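Local coordinates for protein geranyltranstransferase (Agrobacterium tumefaciens, PDB 2H8O) that probably catalyses the condensation of geranyl diphosphate with isopentenyl diphosphate to farnesyl diphosphate, at residues E115-H118 and C119-L122; G192-A195 and G196-L200; I214-L217 and Q218-T222; L226-A229 and C230-A234. One frame throughout, in Å; residues are numbered along the deposited sequence.

Contact 1 (E115-H118 and C119-L122); sequences ECLH and CYSL
His118 and Ser121 meet one turn apart on helix 104-125, in the all-helical fold of a polyprenyl synthetase, just ahead of the Asp-Asp sequence that matches the first aspartate-rich motif of this family. Backbone bonds come first: the amides of Cys119, Tyr120 and Ser121 reach back to the carbonyls of Glu115, Cys116 and Leu117 in regular alpha-helical fashion, while Leu122 N to His118 O is weak.

The polar side chains add to this. The Ser121 hydroxyl donates to His118 O, with 2.6 Å from OG to that oxygen; its chi1 of 78° swings OG back against the preceding turn. A water then donates to Ser121 OG and lies in the His118 ring plane, 2.7 Å from ND1. The other ring nitrogen, NE2, bonds Gly84 O, so the imidazole is fixed at both ends, a task suited to its two nitrogens. Glu115 OE2 passes 3.7 Å from Cys119 SG, but its main partner is Arg87 in a salt bridge. Gly84 and Arg87 both belong to the turn between helices 71-82 and 88-99, which in related enzymes helps to bind isopentenyl diphosphate.

Among the apolar contacts, Leu122 lays CG over one face of the imidazole, and its CD1 comes 3.7 Å from His118 NE2. Leu117 and Tyr120 run side by side toward helix 148-167, where both touch Leu159, and Tyr120 also packs on Asp156 of the second subunit. Tyr120 looks strained: its chi1 of 115° is far from a staggered value, and its CD2 lies only 3.0 Å from Leu117 O.

Contact 2 (G192-A195 and G196-L200); sequences GGMA and GGQAL
Met194 and Gln198 sit one turn apart at the start of helix 194-206, their side chains running alongside each other in the same direction. The thioether is extended through its first two torsions and then bends at chi3 (68°), which folds the terminal methyl back so that Met194 CE lies 3.7 Å from Gln198 OE1. Gln198 starts from a different first torsion: with chi1 at -61°, CG stands opposite the carbonyl carbon and settles 3.3 Å from Met194 O, and the chain then stretches so that OE1 comes over Ala195, 3.5 Å from its CA. Methionine suits its place because a flexible, unbranched chain can fill the space toward Leu117, Tyr120 and Ser121 of helix 104-125. The small Ala195 lets Ser157 of the second subunit approach, and Gln198 packs on Leu153 of that subunit.

The glycines serve the backbone. Gly193, at the N-cap, has a backbone conformation that residues with a side chain seldom adopt, and its carbonyl accepts Gly197 N at 2.9 Å. Gly197 itself offers bare backbone to helix 211-237, where Met220 packs directly on its CA. Backbone bonds from Met194, Ala195 and Gly196 to Ala188, Ala189 and Gly190 tie the turn to the last turn of helix 175-189 and the residue after it. This is a glycine-rich helix N-terminus with a glycine N-cap, placed where helices 104-125 and 211-237, the end of helix 175-189 and the second subunit come together.

Contact 3 (I214-L217 and Q218-T222); sequences IITL and QAMKT
Ile214 and Gln218 touch along one side of helix 211-237: the CG2 methyl of the isoleucine rests against the end of the glutamine, 3.5 Å from NE2. On a different side of the helix, Thr216 CG2 meets Met220 SD at 3.8 Å. The methyl can do so because Thr216 turns its other branch, OG1, back to bond Asp212 O. Leu217 takes the crowded position, with chi1 at 76°, which brings CG to 3.4 Å from Gln218 N but sends the side chain to Leu200 of helix 194-206.

The backbone beneath is regular until Met220, whose amide bonds Thr216 O at 3.1 Å and also reaches weakly to Leu217 O. That oxygen is gripped more firmly by Lys221 N, at 2.7 Å. Met220 and Lys221 fall in a wider pi-type turn that spans 219-222.

Further out, Leu289 covers Ile214 and Gln218, while Ile67 of the second subunit lies on Thr216, Ala219 and Met220, where short or apolar side chains fit. Lys221 packs on Asp201, and Thr222 OG1 bonds Gln259 OE1. Lys221 and Thr222 match the Lys-Thr pair that, in related farnesyl diphosphate synthases, lies at a break in this helix beside the allylic diphosphate site.

Contact 4 (L226-A229 and C230-A234); sequences LRFA and CEAGA
The C-terminal part of helix 211-237, one of the long core helices of the isoprenoid synthase fold, carries Phe228 and Ala232 in a CH-pi contact. The Ala232 methyl stands over one face of the ring toward its rim, with CB 4.3 Å from the centroid of Phe228 and 19° off the normal; with CG anti to the backbone nitrogen, the ring lies along the helix beneath it. Alanine suits the place, since its single methyl can rest on the ring while helix 175-189 packs close by.

On another side, a water links Arg227 to Glu231. It accepts from Arg227 NE at 2.9 Å, in the guanidinium plane, and donates to Glu231 OE1 at 2.8 Å. The carboxylate also forms salt bridges to Arg244 and Arg248, so three arginines gather round it and would probably favour its charged form.

The backbone is less even. Glu231 N bonds Arg227 O well, but Cys230 N is shared weakly between Leu226 O and Arg227 O. Gly233 N turns to Cys230 O at 3.2 Å, leaving the buried Ala229 O without a partner.

Around this stretch, Phe228 and Ala232 face helix 175-189, Leu226 and Ala229 pack on helix 88-99, and Glu231 looks to helix 241-267.

How the contacts relate
Contacts 1, 2 and 4 are buried and contact 3 only partly so; contacts 1 and 4 lie nearer the chain's centre, while the centres of 2 and 3 are about 14 Å from it and both make several contacts with the second subunit. Contacts 3 and 4 share helix 211-237, their centres about 17 Å apart, and contact 2 opens the helix before it. Contact 2 touches both contact 1 and contact 3, so Met194 lies between the other two. The chemistry follows place: contacts 1 and 4 satisfy most of their polar side chains through water bridges and partners elsewhere in the chain, contact 2 relies on glycine for closeness, and contact 3 packs methyl groups against amide and sulfur.

Contact 1 (E115-H118 and C119-L122)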
loop_
_atom_site.group_PDB
_atom_site.type_symbol
_atom_site.label_atom_id
_atom_site.label_comp_id
_atom_site.label_asym_id
_atom_site.label_seq_id
_atom_site.Cartn_x
_atom_site.Cartn_y
_atom_site.Cartn_z
ATOM N N GLU A 115 -1.908 8.982 8.771
ATOM C CA GLU A 115 -0.997 10.070 8.474
ATOM C C GLU A 115 0.128 9.652 7.520
ATOM O O GLU A 115 0.535 10.429 6.622
ATOM C CB GLU A 115 -0.449 10.682 9.770
ATOM C CG GLU A 115 0.283 12.018 9.570
ATOM C CD GLU A 115 -0.544 13.170 8.980
ATOM O OE1 GLU A 115 -1.787 13.094 8.896
ATOM O OE2 GLU A 115 0.050 14.195 8.600
ATOM N N CYS A 116 0.674 8.449 7.710
ATOM C CA CYS A 116 1.691 7.949 6.788
ATOM C C CYS A 116 1.124 7.928 5.374
ATOM O O CYS A 116 1.777 8.320 4.429
ATOM C CB CYS A 116 2.146 6.539 7.142
ATOM S SG CYS A 116 3.294 6.487 8.515
ATOM N N LEU A 117 -0.121 7.458 5.239
ATOM C CA LEU A 117 -0.741 7.384 3.911
ATOM C C LEU A 117 -0.961 8.805 3.353
ATOM O O LEU A 117 -0.641 9.085 2.192
ATOM C CB LEU A 117 -2.025 6.548 3.981
ATOM C CG LEU A 117 -2.530 6.043 2.612
ATOM C CD1 LEU A 117 -3.271 4.703 2.716
ATOM C CD2 LEU A 117 -3.333 7.114 1.929
ATOM N N HIS A 118 -1.544 9.684 4.160
ATOM C CA HIS A 118 -1.675 11.069 3.726
ATOM C C HIS A 118 -0.331 11.633 3.224
ATOM O O HIS A 118 -0.246 12.237 2.160
ATOM C CB HIS A 118 -2.243 11.933 4.871
ATOM C CG HIS A 118 -2.186 13.399 4.597
ATOM N ND1 HIS A 118 -2.871 13.995 3.553
ATOM C CD2 HIS A 118 -1.522 14.392 5.237
ATOM C CE1 HIS A 118 -2.624 15.296 3.568
ATOM N NE2 HIS A 118 -1.804 15.560 4.577
ATOM N N CYS A 119 0.727 11.437 3.994
ATOM C CA CYS A 119 2.018 11.985 3.639
ATOM C C CYS A 119 2.592 11.348 2.375
ATOM O O CYS A 119 3.236 12.033 1.585
ATOM C CB CYS A 119 2.997 11.885 4.793
ATOM S SG CYS A 119 2.544 12.953 6.198
ATOM N N TYR A 120 2.346 10.057 2.155
ATOM C CA TYR A 120 2.821 9.422 0.925
ATOM C C TYR A 120 2.190 10.129 -0.258
ATOM O O TYR A 120 2.838 10.349 -1.291
ATOM C CB TYR A 120 2.508 7.906 0.887
ATOM C CG TYR A 120 1.519 7.466 -0.206
ATOM C CD1 TYR A 120 1.901 7.393 -1.538
ATOM C CD2 TYR A 120 0.228 7.075 0.127
ATOM C CE1 TYR A 120 1.018 7.002 -2.528
ATOM C CE2 TYR A 120 -0.664 6.683 -0.845
ATOM C CZ TYR A 120 -0.269 6.630 -2.172
ATOM O OH TYR A 120 -1.135 6.230 -3.192
ATOM N N SER A 121 0.899 10.448 -0.134
ATOM C CA SER A 121 0.182 11.028 -1.259
ATOM C C SER A 121 0.798 12.374 -1.652
ATOM O O SER A 121 0.856 12.708 -2.837
ATOM C CB SER A 121 -1.306 11.140 -0.944
ATOM O OG SER A 121 -1.623 12.236 -0.101
ATOM N N LEU A 122 1.296 13.122 -0.667
ATOM C CA LEU A 122 1.883 14.436 -0.928
ATOM C C LEU A 122 3.243 14.268 -1.607
ATOM O O LEU A 122 3.572 14.994 -2.545
ATOM C CB LEU A 122 2.062 15.216 0.366
ATOM C CG LEU A 122 0.844 15.405 1.260
ATOM C CD1 LEU A 122 1.230 16.139 2.549
ATOM C CD2 LEU A 122 -0.293 16.108 0.535
HETATM O O HOH W 1 -3.989 13.193 1.183
#

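Contact 2 (G192-A195 and G196-L200)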
loop_
_atom_site.group_PDB
_atom_site.type_symbol
_atom_site.label_atom_id
_atom_site.label_comp_id
_atom_site.label_asym_id
_atom_site.label_seq_id
_atom_site.Cartn_x
_atom_site.Cartn_y
_atom_site.Cartn_z
ATOM N N GLY A 192 -10.861 3.548 -6.288
ATOM C CA GLY A 192 -12.205 4.122 -6.027
ATOM C C GLY A 192 -12.238 5.204 -4.959
ATOM O O GLY A 192 -13.298 5.561 -4.459
ATOM N N GLY A 193 -11.063 5.687 -4.582
ATOM C CA GLY A 193 -10.892 6.706 -3.561
ATOM C C GLY A 193 -9.802 7.685 -3.991
ATOM O O GLY A 193 -9.754 8.109 -5.146
ATOM N N MET A 194 -8.879 7.964 -3.073
ATOM C CA MET A 194 -7.912 9.054 -3.220
ATOM C C MET A 194 -7.142 8.998 -4.552
ATOM O O MET A 194 -7.102 9.987 -5.286
ATOM C CB MET A 194 -6.922 9.051 -2.053
ATOM C CG MET A 194 -5.997 10.243 -1.964
ATOM S SD MET A 194 -4.598 9.956 -0.794
ATOM C CE MET A 194 -3.677 8.661 -1.739
ATOM N N ALA A 195 -6.539 7.848 -4.853
ATOM C CA ALA A 195 -5.701 7.720 -6.053
ATOM C C ALA A 195 -6.521 7.954 -7.315
ATOM O O ALA A 195 -6.088 8.628 -8.252
ATOM C CB ALA A 195 -4.972 6.355 -6.113
ATOM N N GLY A 196 -7.728 7.395 -7.333
ATOM C CA GLY A 196 -8.649 7.634 -8.445
ATOM C C GLY A 196 -9.022 9.090 -8.571
ATOM O O GLY A 196 -9.149 9.628 -9.685
ATOM N N GLY A 197 -9.241 9.739 -7.432
ATOM C CA GLY A 197 -9.526 11.179 -7.427
ATOM C C GLY A 197 -8.402 12.004 -7.999
ATOM O O GLY A 197 -8.638 12.977 -8.713
ATOM N N GLN A 198 -7.170 11.613 -7.706
ATOM C CA GLN A 198 -6.018 12.313 -8.255
ATOM C C GLN A 198 -5.983 12.134 -9.758
ATOM O O GLN A 198 -5.724 13.086 -10.487
ATOM C CB GLN A 198 -4.720 11.805 -7.656
ATOM C CG GLN A 198 -4.621 11.986 -6.185
ATOM C CD GLN A 198 -3.386 11.347 -5.629
ATOM O OE1 GLN A 198 -3.408 10.217 -5.127
ATOM N NE2 GLN A 198 -2.272 12.056 -5.736
ATOM N N ALA A 199 -6.294 10.926 -10.225
ATOM C CA ALA A 199 -6.393 10.697 -11.668
ATOM C C ALA A 199 -7.480 11.581 -12.304
ATOM O O ALA A 199 -7.278 12.131 -13.389
ATOM C CB ALA A 199 -6.655 9.249 -11.966
ATOM N N LEU A 200 -8.631 11.696 -11.641
ATOM C CA LEU A 200 -9.717 12.523 -12.182
ATOM C C LEU A 200 -9.330 13.994 -12.166
ATOM O O LEU A 200 -9.698 14.756 -13.077
ATOM C CB LEU A 200 -11.024 12.275 -11.420
ATOM C CG LEU A 200 -11.669 10.914 -11.696
ATOM C CD1 LEU A 200 -12.850 10.691 -10.773
ATOM C CD2 LEU A 200 -12.101 10.808 -13.145
#

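Contact 3 (I214-L217 and Q218-T222)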
loop_
_atom_site.group_PDB
_atom_site.type_symbol
_atom_site.label_atom_id
_atom_site.label_comp_id
_atom_site.label_asym_id
_atom_site.label_seq_id
_atom_site.Cartn_x
_atom_site.Cartn_y
_atom_site.Cartn_z
ATOM N N ILE A 214 -16.963 17.321 -10.664
ATOM C CA ILE A 214 -16.207 18.001 -9.621
ATOM C C ILE A 214 -16.529 17.391 -8.257
ATOM O O ILE A 214 -15.645 17.081 -7.466
ATOM C CB ILE A 214 -16.489 19.523 -9.602
ATOM C CG1 ILE A 214 -15.979 20.176 -10.891
ATOM C CG2 ILE A 214 -15.837 20.186 -8.388
ATOM C CD1 ILE A 214 -16.453 21.615 -11.074
ATOM N N ILE A 215 -17.818 17.191 -7.986
ATOM C CA ILE A 215 -18.231 16.644 -6.700
ATOM C C ILE A 215 -17.590 15.266 -6.503
ATOM O O ILE A 215 -17.047 14.935 -5.433
ATOM C CB ILE A 215 -19.791 16.561 -6.627
ATOM C CG1 ILE A 215 -20.357 17.991 -6.612
ATOM C CG2 ILE A 215 -20.248 15.724 -5.430
ATOM C CD1 ILE A 215 -21.879 18.113 -6.812
ATOM N N THR A 216 -17.614 14.474 -7.564
ATOM C CA THR A 216 -17.038 13.123 -7.518
ATOM C C THR A 216 -15.532 13.155 -7.290
ATOM O O THR A 216 -15.026 12.455 -6.397
ATOM C CB THR A 216 -17.390 12.341 -8.794
ATOM O OG1 THR A 216 -18.813 12.143 -8.817
ATOM C CG2 THR A 216 -16.657 10.973 -8.870
ATOM N N LEU A 217 -14.796 13.943 -8.069
ATOM C CA LEU A 217 -13.342 13.933 -7.907
ATOM C C LEU A 217 -12.929 14.485 -6.540
ATOM O O LEU A 217 -11.954 13.999 -5.936
ATOM C CB LEU A 217 -12.623 14.629 -9.057
ATOM C CG LEU A 217 -12.587 16.143 -9.174
ATOM C CD1 LEU A 217 -11.490 16.711 -8.266
ATOM C CD2 LEU A 217 -12.368 16.556 -10.662
ATOM N N GLN A 218 -13.668 15.476 -6.040
ATOM C CA GLN A 218 -13.409 16.011 -4.697
ATOM C C GLN A 218 -13.691 14.993 -3.582
ATOM O O GLN A 218 -12.902 14.844 -2.657
ATOM C CB GLN A 218 -14.234 17.275 -4.466
ATOM C CG GLN A 218 -13.780 18.445 -5.304
ATOM C CD GLN A 218 -14.583 19.702 -5.046
ATOM O OE1 GLN A 218 -15.683 19.669 -4.470
ATOM N NE2 GLN A 218 -14.034 20.826 -5.474
ATOM N N ALA A 219 -14.824 14.290 -3.682
ATOM C CA ALA A 219 -15.166 13.244 -2.718
ATOM C C ALA A 219 -14.081 12.183 -2.645
ATOM O O ALA A 219 -13.832 11.623 -1.580
ATOM C CB ALA A 219 -16.513 12.601 -3.069
ATOM N N MET A 220 -13.419 11.929 -3.778
ATOM C CA MET A 220 -12.359 10.926 -3.860
ATOM C C MET A 220 -11.011 11.495 -3.401
ATOM O O MET A 220 -10.376 10.938 -2.502
ATOM C CB MET A 220 -12.269 10.355 -5.293
ATOM C CG MET A 220 -13.534 9.615 -5.745
ATOM S SD MET A 220 -13.588 9.142 -7.524
ATOM C CE MET A 220 -12.392 7.788 -7.565
ATOM N N LYS A 221 -10.611 12.604 -4.005
ATOM C CA LYS A 221 -9.263 13.143 -3.829
ATOM C C LYS A 221 -8.994 13.596 -2.408
ATOM O O LYS A 221 -7.895 13.376 -1.860
ATOM C CB LYS A 221 -9.023 14.319 -4.743
ATOM C CG LYS A 221 -7.566 14.775 -4.727
ATOM C CD LYS A 221 -7.316 15.790 -5.841
ATOM C CE LYS A 221 -5.884 16.381 -5.832
ATOM N NZ LYS A 221 -5.120 16.172 -4.591
ATOM N N THR A 222 -9.989 14.257 -1.822
ATOM C CA THR A 222 -9.846 14.751 -0.453
ATOM C C THR A 222 -10.888 14.220 0.523
ATOM O O THR A 222 -10.604 14.042 1.699
ATOM C CB THR A 222 -9.857 16.274 -0.428
ATOM O OG1 THR A 222 -11.130 16.748 -0.879
ATOM C CG2 THR A 222 -8.760 16.831 -1.327
#

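Contact 4 (L226-A229 and C230-A234)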
loop_
_atom_site.group_PDB
_atom_site.type_symbol
_atom_site.label_atom_id
_atom_site.label_comp_id
_atom_site.label_asym_id
_atom_site.label_seq_id
_atom_site.Cartn_x
_atom_site.Cartn_y
_atom_site.Cartn_z
ATOM N N LEU A 226 -10.869 11.712 4.856
ATOM C CA LEU A 226 -11.547 12.385 5.996
ATOM C C LEU A 226 -12.763 11.575 6.472
ATOM O O LEU A 226 -12.996 11.429 7.671
ATOM C CB LEU A 226 -11.874 13.842 5.650
ATOM C CG LEU A 226 -10.644 14.738 5.427
ATOM C CD1 LEU A 226 -11.045 16.021 4.671
ATOM C CD2 LEU A 226 -9.922 15.049 6.758
ATOM N N ARG A 227 -13.513 11.017 5.529
ATOM C CA ARG A 227 -14.560 10.044 5.811
ATOM C C ARG A 227 -14.012 8.851 6.604
ATOM O O ARG A 227 -14.533 8.487 7.664
ATOM C CB ARG A 227 -15.195 9.589 4.480
ATOM C CG ARG A 227 -16.268 8.531 4.614
ATOM C CD ARG A 227 -16.582 7.907 3.242
ATOM N NE ARG A 227 -15.550 6.945 2.848
ATOM C CZ ARG A 227 -15.167 6.671 1.604
ATOM N NH1 ARG A 227 -15.672 7.328 0.566
ATOM N NH2 ARG A 227 -14.224 5.757 1.406
ATOM N N PHE A 228 -12.946 8.258 6.079
ATOM C CA PHE A 228 -12.298 7.141 6.727
ATOM C C PHE A 228 -11.862 7.528 8.154
ATOM O O PHE A 228 -12.031 6.743 9.089
ATOM C CB PHE A 228 -11.080 6.663 5.930
ATOM C CG PHE A 228 -10.220 5.706 6.704
ATOM C CD1 PHE A 228 -10.495 4.344 6.720
ATOM C CD2 PHE A 228 -9.166 6.173 7.466
ATOM C CE1 PHE A 228 -9.729 3.480 7.485
ATOM C CE2 PHE A 228 -8.394 5.310 8.241
ATOM C CZ PHE A 228 -8.672 3.969 8.253
ATOM N N ALA A 229 -11.273 8.709 8.328
ATOM C CA ALA A 229 -10.746 9.093 9.647
ATOM C C ALA A 229 -11.818 9.016 10.728
ATOM O O ALA A 229 -11.584 8.561 11.833
ATOM C CB ALA A 229 -10.177 10.497 9.593
ATOM N N CYS A 230 -13.007 9.469 10.381
ATOM C CA CYS A 230 -14.128 9.503 11.318
ATOM C C CYS A 230 -14.773 8.146 11.477
ATOM O O CYS A 230 -15.064 7.720 12.579
ATOM C CB CYS A 230 -15.146 10.510 10.843
ATOM S SG CYS A 230 -14.502 12.218 10.914
ATOM N N GLU A 231 -14.995 7.464 10.359
ATOM C CA GLU A 231 -15.579 6.124 10.399
ATOM C C GLU A 231 -14.694 5.139 11.160
ATOM O O GLU A 231 -15.188 4.242 11.845
ATOM C CB GLU A 231 -15.913 5.620 8.979
ATOM C CG GLU A 231 -16.693 4.296 8.954
ATOM C CD GLU A 231 -17.035 3.812 7.567
ATOM O OE1 GLU A 231 -16.692 4.499 6.595
ATOM O OE2 GLU A 231 -17.685 2.749 7.454
ATOM N N ALA A 232 -13.375 5.324 11.049
ATOM C CA ALA A 232 -12.414 4.469 11.744
ATOM C C ALA A 232 -12.636 4.410 13.248
ATOM O O ALA A 232 -12.396 3.374 13.869
ATOM C CB ALA A 232 -10.990 4.923 11.451
ATOM N N GLY A 233 -13.062 5.519 13.845
ATOM C CA GLY A 233 -13.307 5.531 15.280
ATOM C C GLY A 233 -14.374 4.530 15.681
ATOM O O GLY A 233 -14.239 3.817 16.688
ATOM N N ALA A 234 -15.450 4.480 14.892
ATOM C CA ALA A 234 -16.524 3.511 15.086
ATOM C C ALA A 234 -16.036 2.075 14.877
ATOM O O ALA A 234 -16.374 1.183 15.655
ATOM C CB ALA A 234 -17.691 3.819 14.158
HETATM O O HOH W 2 -14.503 5.456 5.088
#